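Local structure of Esterase/lipase (Lactobacillus rhamnosus, 4N5H) at residues Ala16-Arg21 against Trp77-Arg82; Pro67-Ile72 against Arg299-Leu304; Arg86-Tyr91 against Val279-His284; Ala152-Cys157 against Ser224-Gly229; Lys209-Gly212 against Leu217-His220. The protein probably hydrolyses carboxylic esters, and may also transfer acyl groups, as an esterase of the alpha/beta hydrolase fold. The protein carries 1 engineered substitution. One frame throughout, in Å; residues are numbered along the deposited sequence. Where two conformers were deposited one is given.

Contact 1. Residues Ala16-Arg21 against Trp77-Arg82; sequences AQTAAR and WFYGDR
Y79 reaches from the loop 77-82 to helix 16-21 and meets A19 along the outer end of its ring. The packed part is small. The methyl CB of A19 lies 3.7 Å from CE2 of Y79, and the phenol OH of Y79 comes to 3.4 Å from CA of A19. With CG anti to its backbone N (chi1 169°), the ring extends from the loop far enough for its end to meet the helix. At CE1 the fit is slacker, since CG2 of T18 stays 4.2 Å from CE1 of Y79 and the two side chains pass obliquely.

Water completes the polar side. One molecule donates to O of A19 at 3.0 Å and, weakly, to OH of Y79 at 3.3 Å. The hydroxyl is also hydrogen-bonded to D22, the helix residue just after R21, while the ring of W15 lies nearly parallel to that of Y79. The segments bury 119 Å² between them, and none of the three touching residues is buried, so this is a surface contact.

Segment 77-82 begins with the tryptophan of an HGGGW sequence after strand 66-72, a place where related alpha/beta hydrolases carry the oxyanion-hole loop; the N-terminal helix covers this loop's continuation.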
# COMPACT_ATOMS: atom_id res chain seq x y z
N ALA A 16 -3.37 10.96 -20.83
CA ALA A 16 -4.11 10.34 -19.72
C ALA A 16 -4.15 8.80 -19.86
O ALA A 16 -4.06 8.09 -18.86
CB ALA A 16 -5.57 10.90 -19.63
N GLN A 17 -4.26 8.29 -21.05
CA GLN A 17 -4.18 6.84 -21.26
C GLN A 17 -2.79 6.33 -20.89
O GLN A 17 -2.65 5.30 -20.24
CB GLN A 17 -4.53 6.48 -22.67
CG GLN A 17 -4.62 5.00 -22.92
CD GLN A 17 -4.96 4.76 -24.38
OE1 GLN A 17 -5.64 5.60 -25.00
NE2 GLN A 17 -4.47 3.65 -24.94
N THR A 18 -1.76 7.01 -21.34
CA THR A 18 -0.39 6.65 -20.94
C THR A 18 -0.22 6.63 -19.45
O THR A 18 0.38 5.68 -18.86
CB THR A 18 0.58 7.64 -21.57
OG1 THR A 18 0.49 7.45 -22.96
CG2 THR A 18 1.99 7.35 -21.14
N ALA A 19 -0.74 7.67 -18.81
CA ALA A 19 -0.72 7.83 -17.33
C ALA A 19 -1.31 6.64 -16.59
O ALA A 19 -0.75 6.19 -15.62
CB ALA A 19 -1.44 9.05 -16.87
N ALA A 20 -2.46 6.21 -17.04
CA ALA A 20 -3.06 5.00 -16.46
C ALA A 20 -2.14 3.79 -16.67
O ALA A 20 -2.05 2.96 -15.75
CB ALA A 20 -4.46 4.75 -17.12
N ARG A 21 -1.52 3.65 -17.85
CA ARG A 21 -0.63 2.53 -18.14
C ARG A 21 0.58 2.58 -17.19
O ARG A 21 1.01 1.58 -16.61
CB ARG A 21 -0.10 2.52 -19.59
CG ARG A 21 -1.15 2.14 -20.64
CD ARG A 21 -0.68 2.13 -22.09
NE ARG A 21 0.46 2.95 -22.39
CZ ARG A 21 0.42 4.00 -23.17
NH1 ARG A 21 -0.74 4.45 -23.70
NH2 ARG A 21 1.56 4.62 -23.38
N TRP A 77 6.84 16.06 -23.91
CA TRP A 77 6.83 17.47 -23.47
C TRP A 77 5.61 18.00 -22.75
O TRP A 77 5.65 19.07 -22.13
CB TRP A 77 7.32 18.42 -24.64
CG TRP A 77 8.54 18.07 -25.44
CD1 TRP A 77 9.82 18.35 -25.11
CD2 TRP A 77 8.61 17.34 -26.66
NE1 TRP A 77 10.65 17.88 -26.02
CE2 TRP A 77 9.96 17.26 -27.01
CE3 TRP A 77 7.64 16.79 -27.53
CZ2 TRP A 77 10.42 16.62 -28.20
CZ3 TRP A 77 8.05 16.20 -28.68
CH2 TRP A 77 9.46 16.09 -29.03
N PHE A 78 4.55 17.15 -22.73
CA PHE A 78 3.23 17.45 -22.18
C PHE A 78 2.90 16.70 -20.90
O PHE A 78 1.91 16.97 -20.22
CB PHE A 78 2.12 17.05 -23.21
CG PHE A 78 1.85 18.09 -24.29
CD1 PHE A 78 2.57 18.08 -25.47
CD2 PHE A 78 0.84 19.04 -24.10
CE1 PHE A 78 2.30 18.99 -26.51
CE2 PHE A 78 0.59 19.97 -25.14
CZ PHE A 78 1.33 19.94 -26.29
N TYR A 79 3.76 15.74 -20.52
CA TYR A 79 3.42 14.74 -19.50
C TYR A 79 4.67 14.42 -18.69
O TYR A 79 5.80 14.37 -19.18
CB TYR A 79 2.89 13.45 -20.13
CG TYR A 79 2.73 12.25 -19.26
CD1 TYR A 79 3.64 11.25 -19.28
CD2 TYR A 79 1.73 12.18 -18.34
CE1 TYR A 79 3.52 10.16 -18.46
CE2 TYR A 79 1.61 11.13 -17.46
CZ TYR A 79 2.53 10.09 -17.52
OH TYR A 79 2.47 8.96 -16.66
N GLY A 80 4.42 14.12 -17.42
CA GLY A 80 5.47 13.51 -16.57
C GLY A 80 5.84 14.42 -15.41
O GLY A 80 5.43 15.57 -15.30
N ASP A 81 6.68 13.88 -14.52
CA ASP A 81 7.16 14.63 -13.39
C ASP A 81 8.41 13.94 -12.83
O ASP A 81 8.86 12.98 -13.45
CB ASP A 81 6.08 14.81 -12.29
CG ASP A 81 5.55 13.50 -11.74
OD1 ASP A 81 6.29 12.49 -11.69
OD2 ASP A 81 4.29 13.42 -11.44
N ARG A 82 8.99 14.46 -11.76
CA ARG A 82 10.21 13.89 -11.17
C ARG A 82 10.07 12.47 -10.69
O ARG A 82 11.08 11.80 -10.44
CB ARG A 82 10.70 14.77 -10.03
CG ARG A 82 9.77 14.89 -8.83
CD ARG A 82 10.36 15.84 -7.77
NE ARG A 82 9.27 16.23 -6.90
CZ ARG A 82 8.62 15.46 -6.02
NH1 ARG A 82 9.11 14.30 -5.57
NH2 ARG A 82 7.48 15.94 -5.50
O HOH W 1 0.84 7.99 -13.90

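Contact 2. Residues Pro67-Ile72 against Arg299-Leu304; sequences PTVIDI and RTFDAL
F301 spans the gap between helix 299-304 and strand 67-72, touching P67, T68 and V69. The short axes come no closer than 10.7 Å and run at 132° to each other, a distance that the side chain of F301 bridges.

Taken in order, the helix segment begins with R299, which reaches forward one turn along its own helix: its NE donates to OD2 of D302 at 2.9 Å, in a salt bridge whose acceptor oxygen is met from above the carboxylate plane. NH2 of R299 adds only a weak bond, at 3.4 Å, to the same OD2 of D302. Next but one comes F301, where a chi1 of 172° swings the ring away from its own N and toward the strand. Its CE2 lies 3.9 Å from CB of P67, and its CZ comes to 3.4 Å from O of T68, both neighbours approaching the ring obliquely. CG2 of V69 is a looser partner, 4.4 Å from CE2 of F301. An alanine in place of F301 would probably open a gap between helix and strand, leaving P67 CB and V69 CG2 without their apolar mate. D302 follows, its OD1 hydrogen-bonded to Y97, which R299 NH2 also reaches; the charged pair is thus tied to the chain just before strand 98-102.

Strand 67-72 runs parallel to strand 98-102 on one side and to 140-145 on the other. F301 also packs on L141 of the latter, which places helix 288-311 against one face of the central sheet, while V69 meets L92 of helix 86-94.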
# COMPACT_ATOMS: atom_id res chain seq x y z
N PRO A 67 30.10 8.97 -8.61
CA PRO A 67 29.85 9.55 -9.89
C PRO A 67 28.35 9.87 -10.07
O PRO A 67 27.49 9.11 -9.54
CB PRO A 67 30.38 8.53 -10.89
CG PRO A 67 31.34 7.69 -10.07
CD PRO A 67 30.73 7.64 -8.71
N THR A 68 28.10 10.90 -10.84
CA THR A 68 26.77 11.46 -10.99
C THR A 68 26.03 10.99 -12.22
O THR A 68 26.60 10.98 -13.34
CB THR A 68 26.89 12.97 -10.99
OG1 THR A 68 27.35 13.45 -9.70
CG2 THR A 68 25.54 13.67 -11.27
N VAL A 69 24.73 10.71 -12.08
CA VAL A 69 23.89 10.55 -13.23
C VAL A 69 22.76 11.60 -13.06
O VAL A 69 22.16 11.71 -11.94
CB VAL A 69 23.26 9.17 -13.28
CG1 VAL A 69 22.38 9.06 -14.51
CG2 VAL A 69 24.33 8.05 -13.31
N ILE A 70 22.44 12.30 -14.16
CA ILE A 70 21.35 13.26 -14.17
C ILE A 70 20.38 12.81 -15.27
O ILE A 70 20.76 12.58 -16.45
CB ILE A 70 21.86 14.61 -14.55
CG1 ILE A 70 22.80 15.12 -13.47
CG2 ILE A 70 20.68 15.59 -14.71
CD1 ILE A 70 23.55 16.38 -13.79
N ASP A 71 19.16 12.53 -14.85
CA ASP A 71 18.09 12.01 -15.70
C ASP A 71 16.99 13.03 -16.03
O ASP A 71 16.44 13.69 -15.13
CB ASP A 71 17.40 10.83 -15.00
CG ASP A 71 16.45 10.12 -15.93
OD1 ASP A 71 16.88 9.76 -17.01
OD2 ASP A 71 15.24 9.92 -15.56
N ILE A 72 16.71 13.11 -17.32
CA ILE A 72 15.63 13.98 -17.86
C ILE A 72 14.57 13.04 -18.42
O ILE A 72 14.73 12.40 -19.47
CB ILE A 72 16.11 14.91 -18.95
CG1 ILE A 72 17.29 15.73 -18.47
CG2 ILE A 72 14.93 15.79 -19.43
CD1 ILE A 72 17.94 16.54 -19.60
N ARG A 299 28.91 1.29 -17.74
CA ARG A 299 30.33 0.91 -18.03
C ARG A 299 30.99 1.83 -19.06
O ARG A 299 32.22 2.09 -18.93
CB ARG A 299 30.46 -0.53 -18.45
CG ARG A 299 30.14 -1.55 -17.38
CD ARG A 299 30.87 -1.37 -16.05
NE ARG A 299 30.31 -0.43 -15.01
CZ ARG A 299 29.35 -0.74 -14.16
NH1 ARG A 299 28.78 -1.98 -14.26
NH2 ARG A 299 28.92 0.10 -13.22
N THR A 300 30.26 2.33 -20.05
CA THR A 300 30.78 3.27 -20.99
C THR A 300 31.16 4.53 -20.22
O THR A 300 32.27 5.13 -20.45
CB THR A 300 29.74 3.55 -22.06
OG1 THR A 300 29.43 2.32 -22.71
CG2 THR A 300 30.21 4.59 -23.10
N PHE A 301 30.25 4.97 -19.35
CA PHE A 301 30.48 6.16 -18.51
C PHE A 301 31.75 5.99 -17.68
O PHE A 301 32.58 6.87 -17.60
CB PHE A 301 29.23 6.36 -17.61
CG PHE A 301 29.33 7.41 -16.55
CD1 PHE A 301 29.97 8.60 -16.76
CD2 PHE A 301 28.63 7.24 -15.35
CE1 PHE A 301 29.96 9.57 -15.78
CE2 PHE A 301 28.61 8.23 -14.35
CZ PHE A 301 29.32 9.39 -14.56
N ASP A 302 31.85 4.86 -17.05
CA ASP A 302 33.00 4.57 -16.17
C ASP A 302 34.29 4.56 -17.01
O ASP A 302 35.31 5.07 -16.52
CB ASP A 302 32.89 3.18 -15.55
CG ASP A 302 31.80 3.06 -14.48
OD1 ASP A 302 31.26 4.09 -14.01
OD2 ASP A 302 31.65 1.93 -14.01
N ALA A 303 34.25 4.01 -18.19
CA ALA A 303 35.46 3.97 -19.02
C ALA A 303 35.93 5.39 -19.42
O ALA A 303 37.11 5.71 -19.33
CB ALA A 303 35.26 3.11 -20.21
N LEU A 304 34.98 6.27 -19.78
CA LEU A 304 35.22 7.63 -20.15
C LEU A 304 35.72 8.37 -18.92
O LEU A 304 36.61 9.24 -19.08
CB LEU A 304 34.07 8.29 -20.77
CG LEU A 304 33.70 7.79 -22.13
CD1 LEU A 304 32.28 8.16 -22.57
CD2 LEU A 304 34.70 8.32 -23.16

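Contact 3. Residues Arg86-Tyr91 against Val279-His284; sequences RNYCRY and VFNVQH. With IPA (isopropyl alcohol), chain C.
Y88 lays one face of its ring against CG2 of V282, a CH-pi contact with the methyl 3.9 Å from the ring centroid and only 9° off the ring normal. CG1 of V282 sits further back, 4.0 Å from CG of Y88, so both branches of the valine follow the ring. The first torsion of Y88, 173°, carries the ring across to helix 280-283. One backbone oxygen borders it: O of N281 approaches CD2 of Y88 obliquely at 3.6 Å. The amide of N281 turns elsewhere, its ND2 bonding to N294.

A water joins the backbones, accepting from N of Y88 and donating to O of V282, each at 3.0 Å. A leucine in place of Y88 would probably cost V282 CG2 the flat surface it rests on. At the margin, NH1 of R86 donates almost straight (165°) to O2 of isopropyl alcohol at 2.8 Å, a molecule probably left from crystallisation.

Segment 279-284 follows directly on H278, the histidine of a probable catalytic triad. Direct side-chain contact here is mainly methyl-on-ring and apolar, and the water gives N of Y88 and O of V282, which belong to buried residues, a shared polar partner.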
# COMPACT_ATOMS: atom_id res chain seq x y z
N ARG A 86 11.22 6.97 -11.49
CA ARG A 86 11.82 6.63 -10.24
C ARG A 86 12.48 5.24 -10.17
O ARG A 86 13.56 5.12 -9.59
CB ARG A 86 10.88 6.84 -9.09
CG ARG A 86 9.72 5.88 -9.06
CD ARG A 86 8.65 6.45 -8.08
NE ARG A 86 7.41 5.70 -8.07
CZ ARG A 86 6.39 5.89 -8.87
NH1 ARG A 86 6.43 6.80 -9.81
NH2 ARG A 86 5.29 5.14 -8.73
N ASN A 87 11.87 4.21 -10.78
CA ASN A 87 12.47 2.86 -10.66
C ASN A 87 13.77 2.78 -11.46
O ASN A 87 14.72 2.23 -10.97
CB ASN A 87 11.50 1.78 -11.12
CG ASN A 87 10.50 1.45 -10.00
OD1 ASN A 87 10.57 1.97 -8.83
ND2 ASN A 87 9.57 0.59 -10.33
N TYR A 88 13.80 3.40 -12.61
CA TYR A 88 15.03 3.45 -13.41
C TYR A 88 16.11 4.19 -12.67
O TYR A 88 17.26 3.72 -12.57
CB TYR A 88 14.74 4.15 -14.72
CG TYR A 88 15.90 4.46 -15.65
CD1 TYR A 88 16.29 5.77 -15.85
CD2 TYR A 88 16.58 3.47 -16.33
CE1 TYR A 88 17.31 6.10 -16.71
CE2 TYR A 88 17.58 3.79 -17.22
CZ TYR A 88 17.91 5.10 -17.46
OH TYR A 88 18.88 5.48 -18.36
N CYS A 89 15.77 5.34 -12.09
CA CYS A 89 16.74 6.09 -11.28
C CYS A 89 17.23 5.29 -10.08
O CYS A 89 18.42 5.32 -9.77
CB CYS A 89 16.18 7.43 -10.86
SG CYS A 89 16.03 8.64 -12.22
N ARG A 90 16.32 4.61 -9.36
CA ARG A 90 16.77 3.78 -8.24
C ARG A 90 17.73 2.70 -8.72
O ARG A 90 18.75 2.39 -8.06
CB ARG A 90 15.57 3.09 -7.59
CG ARG A 90 14.62 4.00 -6.83
CD ARG A 90 13.28 3.30 -6.53
NE ARG A 90 12.50 4.17 -5.65
CZ ARG A 90 11.14 4.28 -5.67
NH1 ARG A 90 10.36 3.54 -6.44
NH2 ARG A 90 10.54 5.10 -4.85
N TYR A 91 17.40 2.09 -9.86
CA TYR A 91 18.31 1.06 -10.38
C TYR A 91 19.72 1.63 -10.58
O TYR A 91 20.74 1.06 -10.14
CB TYR A 91 17.84 0.35 -11.68
CG TYR A 91 18.89 -0.61 -12.11
CD1 TYR A 91 19.08 -1.84 -11.41
CD2 TYR A 91 19.75 -0.31 -13.17
CE1 TYR A 91 20.11 -2.67 -11.77
CE2 TYR A 91 20.79 -1.19 -13.49
CZ TYR A 91 20.96 -2.33 -12.78
OH TYR A 91 21.95 -3.23 -13.12
N VAL A 279 11.62 2.86 -25.13
CA VAL A 279 12.12 3.09 -23.81
C VAL A 279 11.98 1.93 -22.84
O VAL A 279 11.78 2.12 -21.65
CB VAL A 279 11.61 4.41 -23.16
CG1 VAL A 279 11.98 5.61 -24.04
CG2 VAL A 279 10.17 4.40 -22.83
N PHE A 280 12.15 0.71 -23.34
CA PHE A 280 11.87 -0.49 -22.51
C PHE A 280 12.79 -0.56 -21.30
O PHE A 280 12.35 -0.98 -20.24
CB PHE A 280 11.97 -1.81 -23.34
CG PHE A 280 13.40 -2.19 -23.62
CD1 PHE A 280 14.15 -2.91 -22.69
CD2 PHE A 280 14.04 -1.79 -24.83
CE1 PHE A 280 15.51 -3.19 -22.96
CE2 PHE A 280 15.34 -2.10 -25.12
CZ PHE A 280 16.12 -2.81 -24.15
N ASN A 281 14.00 -0.10 -21.48
CA ASN A 281 15.03 -0.17 -20.39
C ASN A 281 14.86 0.79 -19.23
O ASN A 281 15.43 0.62 -18.17
CB ASN A 281 16.43 -0.14 -20.96
CG ASN A 281 16.72 1.13 -21.68
OD1 ASN A 281 16.03 1.43 -22.69
ND2 ASN A 281 17.58 1.94 -21.16
N VAL A 282 14.08 1.80 -19.49
CA VAL A 282 13.62 2.76 -18.49
C VAL A 282 12.31 2.27 -17.79
O VAL A 282 12.15 2.37 -16.54
CB VAL A 282 13.32 4.11 -19.13
CG1 VAL A 282 12.80 5.14 -18.11
CG2 VAL A 282 14.63 4.69 -19.72
N GLN A 283 11.38 1.74 -18.58
CA GLN A 283 10.11 1.26 -18.04
C GLN A 283 10.19 -0.03 -17.26
O GLN A 283 9.43 -0.17 -16.30
CB GLN A 283 9.07 1.11 -19.14
CG GLN A 283 8.72 2.42 -19.76
CD GLN A 283 7.64 2.25 -20.86
OE1 GLN A 283 7.46 1.18 -21.46
NE2 GLN A 283 6.82 3.33 -20.98
N HIS A 284 11.13 -0.92 -17.59
CA HIS A 284 11.33 -2.21 -16.90
C HIS A 284 12.78 -2.48 -16.64
O HIS A 284 13.47 -3.29 -17.37
CB HIS A 284 10.74 -3.32 -17.75
CG HIS A 284 9.26 -3.40 -17.64
ND1 HIS A 284 8.65 -3.98 -16.55
CD2 HIS A 284 8.29 -2.85 -18.36
CE1 HIS A 284 7.32 -3.82 -16.66
NE2 HIS A 284 7.10 -3.13 -17.75
C1 IPA C . 2.76 5.92 -10.76
C2 IPA C . 3.16 6.89 -11.90
C3 IPA C . 2.06 7.94 -11.85
O2 IPA C . 4.45 7.56 -11.59
O HOH W 2 11.33 4.04 -14.25

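Contact 4. Residues Ala152-Cys157 against Ser224-Gly229; sequences ASLVAC and SQVVKG
NZ of K228 folds back to donate to O of Q225 at 2.9 Å, bridging across the turn that presents V226 and V227 to C157. The bond meets the carbonyl at a C=O...N angle of 125°, with the nitrogen tilted 18° from the carbonyl plane, and it lies on the side of segment 224-229 that faces away from helix 152-157.

The facing side is apolar. V226 directs CG2 between two residues one helical turn apart: CG2 of V226 is 3.9 Å from CD1 of L154 and 3.8 Å from SG of C157. With CG1 of V226 anti to the carbonyl carbon (chi1 -67°), CG2 is left between the backbone N and the carbonyl carbon, pointing at the helix. The leucine and valine side chains meet at about a right angle. The cysteine also spans the valine and its neighbour, with CB of C157 3.7 Å from O of V226 and SG of C157 3.9 Å from CA of V227. The backbones are close here as well, with CA of C157 and CA of V227 6.1 Å apart.

Helix 147-158 follows the probable nucleophile elbow, as the corresponding helix does in alpha/beta hydrolases. A152 and A156 pack on strand 179-183, V155 on helix 112-129, and F223 of the short helix 223-226 extends the cover over S153 and C157, so the helix has the sheet, helix 112-129 and the short helix 223-226 as neighbours.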
# COMPACT_ATOMS: atom_id res chain seq x y z
N ALA A 152 17.79 16.38 -23.41
CA ALA A 152 19.16 16.14 -23.04
C ALA A 152 20.11 16.51 -24.20
O ALA A 152 21.23 17.02 -23.91
CB ALA A 152 19.41 14.72 -22.64
N SER A 153 19.74 16.20 -25.44
CA SER A 153 20.61 16.45 -26.58
C SER A 153 20.80 17.96 -26.74
O SER A 153 21.89 18.42 -27.05
CB SER A 153 20.14 15.77 -27.88
OG SER A 153 19.04 16.49 -28.47
N LEU A 154 19.71 18.70 -26.52
CA LEU A 154 19.80 20.21 -26.56
C LEU A 154 20.59 20.79 -25.43
O LEU A 154 21.45 21.69 -25.64
CB LEU A 154 18.40 20.81 -26.63
CG LEU A 154 17.85 21.17 -27.99
CD1 LEU A 154 17.79 19.96 -28.94
CD2 LEU A 154 16.49 21.87 -27.95
N VAL A 155 20.39 20.32 -24.20
CA VAL A 155 21.11 20.80 -23.04
C VAL A 155 22.64 20.59 -23.24
O VAL A 155 23.43 21.45 -22.99
CB VAL A 155 20.63 20.01 -21.77
CG1 VAL A 155 21.62 20.13 -20.61
CG2 VAL A 155 19.29 20.47 -21.34
N ALA A 156 23.02 19.43 -23.82
CA ALA A 156 24.44 19.11 -24.07
C ALA A 156 25.07 20.16 -25.02
O ALA A 156 26.19 20.59 -24.75
CB ALA A 156 24.58 17.75 -24.69
N CYS A 157 24.34 20.60 -25.99
CA CYS A 157 24.85 21.62 -26.92
C CYS A 157 24.86 23.01 -26.31
O CYS A 157 25.84 23.78 -26.43
CB CYS A 157 23.97 21.66 -28.15
SG CYS A 157 24.09 20.16 -29.18
N SER A 224 19.99 18.71 -34.86
CA SER A 224 20.73 19.06 -36.05
C SER A 224 20.93 20.59 -36.15
O SER A 224 21.83 21.00 -36.88
CB SER A 224 19.99 18.59 -37.28
OG SER A 224 18.66 19.04 -37.40
N GLN A 225 20.06 21.39 -35.49
CA GLN A 225 20.20 22.87 -35.49
C GLN A 225 21.07 23.37 -34.41
O GLN A 225 21.63 24.44 -34.55
CB GLN A 225 18.85 23.53 -35.39
CG GLN A 225 18.00 23.37 -36.58
CD GLN A 225 16.56 23.60 -36.34
OE1 GLN A 225 15.97 23.20 -35.36
NE2 GLN A 225 15.93 24.25 -37.33
N VAL A 226 21.22 22.67 -33.27
CA VAL A 226 22.10 23.16 -32.22
C VAL A 226 23.50 22.54 -32.18
O VAL A 226 24.37 23.05 -31.53
CB VAL A 226 21.38 23.00 -30.82
CG1 VAL A 226 20.17 23.93 -30.74
CG2 VAL A 226 20.90 21.59 -30.61
N VAL A 227 23.73 21.48 -32.96
CA VAL A 227 24.98 20.74 -32.95
C VAL A 227 26.13 21.49 -33.64
O VAL A 227 27.31 21.28 -33.29
CB VAL A 227 24.79 19.33 -33.60
CG1 VAL A 227 24.47 19.43 -35.09
CG2 VAL A 227 25.99 18.49 -33.39
N LYS A 228 25.77 22.37 -34.55
CA LYS A 228 26.73 22.94 -35.56
C LYS A 228 27.83 23.69 -34.89
O LYS A 228 27.57 24.60 -34.08
CB LYS A 228 25.99 23.87 -36.51
CG LYS A 228 24.84 23.20 -37.27
CD LYS A 228 24.04 24.16 -38.17
CE LYS A 228 23.64 25.50 -37.48
NZ LYS A 228 22.18 25.76 -37.13
N GLY A 229 29.07 23.25 -35.08
CA GLY A 229 30.23 24.05 -34.76
C GLY A 229 30.79 23.84 -33.39
O GLY A 229 31.60 24.60 -32.94

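Contact 5. Residues Lys209-Gly212 against Leu217-His220; sequences KLSG and LVDH. Engineered in segment 217-220: V218 (natural residue Ala).
The chain reverses between helix 203-211 and the short helix 215-218, bringing the CA atoms of S211 and L217 to 5.1 Å, with G212 leaving helical geometry at a positive phi of 57°. L217 folds its side chain over the end of the first helix: CD1 of L217 is 3.4 Å from O of S211 and 4.0 Å from O of L210, so a methyl group rests on the last carbonyls of that helix. On the other flank CB of S211 faces CG2 of V218 at 3.4 Å, tighter than usual van der Waals contact. V218 is an engineered residue, alanine in the natural sequence, and this close touch comes from the branch that the substitution adds.

The two helices belong to the helical stretch between strands 179-183 and 235-240, the place where many alpha/beta hydrolases carry cap elements. The hydroxyl of S211 has its OG between the backbone N and the carbonyl carbon (chi1 76°), and it accepts from N of G213, the bond that defines an ST turn. OG also makes a weak bond with O of D208.

The second helix closes with N of H220 donating to O of L217 at 2.9 Å. Beyond the pair, L217 packs on F168 of helix 162-168 and on R113 of helix 112-129, while L210 lies against W77 and L221.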
# COMPACT_ATOMS: atom_id res chain seq x y z
N LYS A 209 3.58 24.24 -30.03
CA LYS A 209 3.64 24.44 -28.61
C LYS A 209 5.13 24.45 -28.17
O LYS A 209 5.42 25.16 -27.18
CB LYS A 209 2.75 23.41 -27.85
CG LYS A 209 1.22 23.56 -28.06
CD LYS A 209 0.76 24.97 -27.76
CE LYS A 209 -0.71 25.18 -28.07
NZ LYS A 209 -1.04 26.61 -27.89
N LEU A 210 5.96 23.65 -28.77
CA LEU A 210 7.40 23.66 -28.42
C LEU A 210 7.98 25.03 -28.74
O LEU A 210 8.71 25.60 -27.93
CB LEU A 210 8.19 22.63 -29.21
CG LEU A 210 8.16 21.24 -28.61
CD1 LEU A 210 8.75 20.27 -29.62
CD2 LEU A 210 8.96 21.22 -27.28
N SER A 211 7.65 25.62 -29.92
CA SER A 211 8.27 26.88 -30.27
C SER A 211 7.65 28.06 -29.60
O SER A 211 8.28 29.14 -29.52
CB SER A 211 8.26 27.12 -31.81
OG SER A 211 6.89 27.51 -32.16
N GLY A 212 6.38 27.95 -29.18
CA GLY A 212 5.64 29.06 -28.64
C GLY A 212 5.55 30.25 -29.56
O GLY A 212 5.32 31.35 -29.09
N LEU A 217 13.24 29.77 -31.51
CA LEU A 217 13.06 28.39 -31.03
C LEU A 217 12.83 27.46 -32.22
O LEU A 217 13.35 26.37 -32.33
CB LEU A 217 11.95 28.29 -30.00
CG LEU A 217 12.29 28.94 -28.63
CD1 LEU A 217 11.14 28.80 -27.70
CD2 LEU A 217 13.64 28.46 -28.04
N VAL A 218 12.00 27.94 -33.17
CA VAL A 218 11.79 27.15 -34.42
C VAL A 218 13.11 26.81 -35.04
O VAL A 218 13.27 25.63 -35.45
CB VAL A 218 10.83 27.90 -35.43
CG1 VAL A 218 10.83 27.16 -36.79
CG2 VAL A 218 9.44 28.13 -34.86
N ASP A 219 14.08 27.75 -35.07
CA ASP A 219 15.39 27.55 -35.66
C ASP A 219 16.38 26.78 -34.82
O ASP A 219 17.51 26.50 -35.29
CB ASP A 219 16.04 28.92 -36.05
CG ASP A 219 15.26 29.66 -37.23
OD1 ASP A 219 14.44 29.06 -37.86
OD2 ASP A 219 15.42 30.89 -37.35
N HIS A 220 15.95 26.39 -33.59
CA HIS A 220 16.83 25.63 -32.70
C HIS A 220 16.04 24.53 -31.92
O HIS A 220 16.38 24.30 -30.76
CB HIS A 220 17.50 26.58 -31.74
CG HIS A 220 18.38 27.56 -32.39
ND1 HIS A 220 17.89 28.77 -32.89
CD2 HIS A 220 19.66 27.49 -32.79
CE1 HIS A 220 18.88 29.41 -33.48
NE2 HIS A 220 19.96 28.67 -33.44

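Contacts 2, 3 and 4 are buried, and contact 5 is too, though it stands farthest from the chain's centre, about 18 Å away; contact 1 is the surface one. Contacts 2 and 3 share neighbouring elements, strand 66-72 leading into helix 86-94, and D71 touches both Y88 and C89. Contacts 4 and 5 meet where Q225 and L154 pack on the backbone of 218-220, while contacts 1 and 5 meet through W77 and L210. Rings carry contacts 1, 2 and 3, whereas 4 and 5 rely on aliphatic branches, a cysteine and a serine. Bridging water joins the segments in contacts 1 and 3.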